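PDB 3NX4: putative oxidoreductase from Salmonella enterica subsp. enterica serovar Typhimurium, which binds NADP and, as a member of the medium-chain dehydrogenase/reductase superfamily, probably reduces acryloyl-CoA with NADPH as the hydride donor. Local coordinates for residues 138-143 with 272-277. Sequence-based numbering, arbitrary orientation.
Sequences LEDAGI and PARRAE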
loop_
_atom_site.group_PDB
_atom_site.type_symbol
_atom_site.label_atom_id
_atom_site.label_comp_id
_atom_site.label_asym_id
_atom_site.label_seq_id
_atom_site.Cartn_x
_atom_site.Cartn_y
_atom_site.Cartn_z
ATOM N N LEU A 138 -8.306 6.552 -2.660
ATOM C CA LEU A 138 -8.830 6.715 -1.306
ATOM C C LEU A 138 -10.245 6.155 -1.221
ATOM O O LEU A 138 -10.597 5.465 -0.260
ATOM C CB LEU A 138 -8.824 8.193 -0.897
ATOM C CG LEU A 138 -7.457 8.868 -0.765
ATOM C CD1 LEU A 138 -7.621 10.273 -0.180
ATOM C CD2 LEU A 138 -6.520 8.057 0.107
ATOM N N GLU A 139 -11.059 6.457 -2.233
ATOM C CA GLU A 139 -12.411 5.911 -2.306
ATOM C C GLU A 139 -12.425 4.371 -2.363
ATOM O O GLU A 139 -13.227 3.725 -1.675
ATOM C CB GLU A 139 -13.168 6.503 -3.504
ATOM C CG GLU A 139 -13.486 7.968 -3.341
ATOM C CD GLU A 139 -14.075 8.612 -4.593
ATOM O OE1 GLU A 139 -14.046 7.985 -5.679
ATOM O OE2 GLU A 139 -14.576 9.754 -4.483
ATOM N N ASP A 140 -11.557 3.789 -3.189
ATOM C CA ASP A 140 -11.397 2.333 -3.245
ATOM C C ASP A 140 -11.094 1.758 -1.857
ATOM O O ASP A 140 -11.468 0.632 -1.540
ATOM C CB ASP A 140 -10.244 1.946 -4.184
ATOM C CG ASP A 140 -10.574 2.163 -5.658
ATOM O OD1 ASP A 140 -11.757 2.396 -5.993
ATOM O OD2 ASP A 140 -9.636 2.080 -6.485
ATOM N N ALA A 141 -10.382 2.525 -1.043
ATOM C CA ALA A 141 -9.989 2.077 0.293
ATOM C C ALA A 141 -11.102 2.311 1.308
ATOM O O ALA A 141 -10.969 1.961 2.481
ATOM C CB ALA A 141 -8.696 2.795 0.734
ATOM N N GLY A 142 -12.197 2.922 0.858
ATOM C CA GLY A 142 -13.329 3.183 1.733
ATOM C C GLY A 142 -13.151 4.408 2.624
ATOM O O GLY A 142 -13.830 4.550 3.639
ATOM N N ILE A 143 -12.239 5.299 2.255
ATOM C CA ILE A 143 -12.057 6.533 3.036
ATOM C C ILE A 143 -13.139 7.566 2.692
ATOM O O ILE A 143 -13.130 8.134 1.606
ATOM C CB ILE A 143 -10.672 7.185 2.811
ATOM C CG1 ILE A 143 -9.534 6.175 3.006
ATOM C CG2 ILE A 143 -10.493 8.365 3.769
ATOM C CD1 ILE A 143 -9.630 5.373 4.300
ATOM N N PRO A 272 -7.821 2.136 -20.297
ATOM C CA PRO A 272 -8.832 3.034 -20.871
ATOM C C PRO A 272 -10.075 3.211 -20.005
ATOM O O PRO A 272 -10.580 4.326 -19.929
ATOM C CB PRO A 272 -9.196 2.351 -22.203
ATOM C CG PRO A 272 -8.023 1.479 -22.516
ATOM C CD PRO A 272 -7.541 0.989 -21.183
ATOM N N ALA A 273 -10.567 2.144 -19.379
ATOM C CA ALA A 273 -11.780 2.246 -18.571
ATOM C C ALA A 273 -11.583 3.167 -17.364
ATOM O O ALA A 273 -12.409 4.039 -17.095
ATOM C CB ALA A 273 -12.249 0.866 -18.108
ATOM N N ARG A 274 -10.499 2.968 -16.627
ATOM C CA ARG A 274 -10.260 3.805 -15.455
ATOM C C ARG A 274 -9.927 5.235 -15.875
ATOM O O ARG A 274 -10.329 6.203 -15.222
ATOM C CB ARG A 274 -9.140 3.243 -14.583
ATOM C CG ARG A 274 -9.028 3.949 -13.225
ATOM C CD ARG A 274 -8.245 3.093 -12.259
ATOM N NE ARG A 274 -8.244 3.576 -10.879
ATOM C CZ ARG A 274 -9.212 3.336 -9.996
ATOM N NH1 ARG A 274 -10.282 2.641 -10.354
ATOM N NH2 ARG A 274 -9.110 3.787 -8.750
ATOM N N ARG A 275 -9.189 5.358 -16.973
ATOM C CA ARG A 275 -8.788 6.665 -17.485
ATOM C C ARG A 275 -10.030 7.475 -17.872
ATOM O O ARG A 275 -10.160 8.648 -17.507
ATOM C CB ARG A 275 -7.847 6.467 -18.676
ATOM C CG ARG A 275 -7.426 7.728 -19.400
ATOM C CD ARG A 275 -6.471 7.401 -20.548
ATOM N NE ARG A 275 -5.271 6.661 -20.138
ATOM C CZ ARG A 275 -4.094 7.231 -19.885
ATOM N NH1 ARG A 275 -3.964 8.552 -19.957
ATOM N NH2 ARG A 275 -3.050 6.491 -19.543
ATOM N N ALA A 276 -10.961 6.834 -18.582
ATOM C CA ALA A 276 -12.217 7.481 -18.965
ATOM C C ALA A 276 -13.041 7.872 -17.737
ATOM O O ALA A 276 -13.644 8.938 -17.705
ATOM C CB ALA A 276 -13.035 6.576 -19.888
ATOM N N GLU A 277 -13.074 7.010 -16.726
ATOM C CA GLU A 277 -13.788 7.311 -15.493
ATOM C C GLU A 277 -13.205 8.561 -14.819
ATOM O O GLU A 277 -13.931 9.424 -14.335
ATOM C CB GLU A 277 -13.699 6.112 -14.553
ATOM C CG GLU A 277 -14.524 6.217 -13.286
ATOM C CD GLU A 277 -14.405 4.970 -12.417
ATOM O OE1 GLU A 277 -13.667 4.034 -12.803
ATOM O OE2 GLU A 277 -15.049 4.924 -11.349
#
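Asp140 and Arg274 make the one direct link here, a surface salt bridge between two helices of a medium-chain dehydrogenase/reductase: the last turn of helix 118-140 on one side, the first turn of helix 272-285 on the other. The backbones stay well apart, with 12.4 Å between the CA atoms of Asp140 and Arg274, and the two side chains reach across from opposite directions. Arg274 does most of the spanning. Its CG stands anti to the backbone N (chi1 -170°) and the chain runs on extended to NE, which carries the guanidinium over to the carboxylate.

At the meeting point a single pair of atoms touches: Arg274 NH2 lies 2.9 Å from Asp140 OD2. This is a one-pronged bridge, because the other carboxylate oxygen, Asp140 OD1, is 4.1 Å from Arg274 NH2. The hydrogen bond within it is weak and strongly bent, 122° at the hydrogen. OD2 approaches the guanidinium obliquely, and the carboxylate and guanidinium planes are 44° apart.

The tighter packing lies to the flanks. Arg274 also rests on Leu133 and Met136 of helix 118-140, while Leu138 and Ile143 are buried against strands 212-217 and 235-239 of the Rossmann sheet. Asp140, by contrast, is on the solvent side. Glu139 turns instead to Arg281, one helical turn beyond Glu277, and forms a second salt bridge between the same two helices.

Just past Asp140 the helix closes in a Schellman motif, with Gly142 at positive phi. Two backbone bonds fold back into the last turn: Gly142 N to Glu139 O at 2.8 Å, and Ile143 N to Leu138 O at 3.0 Å.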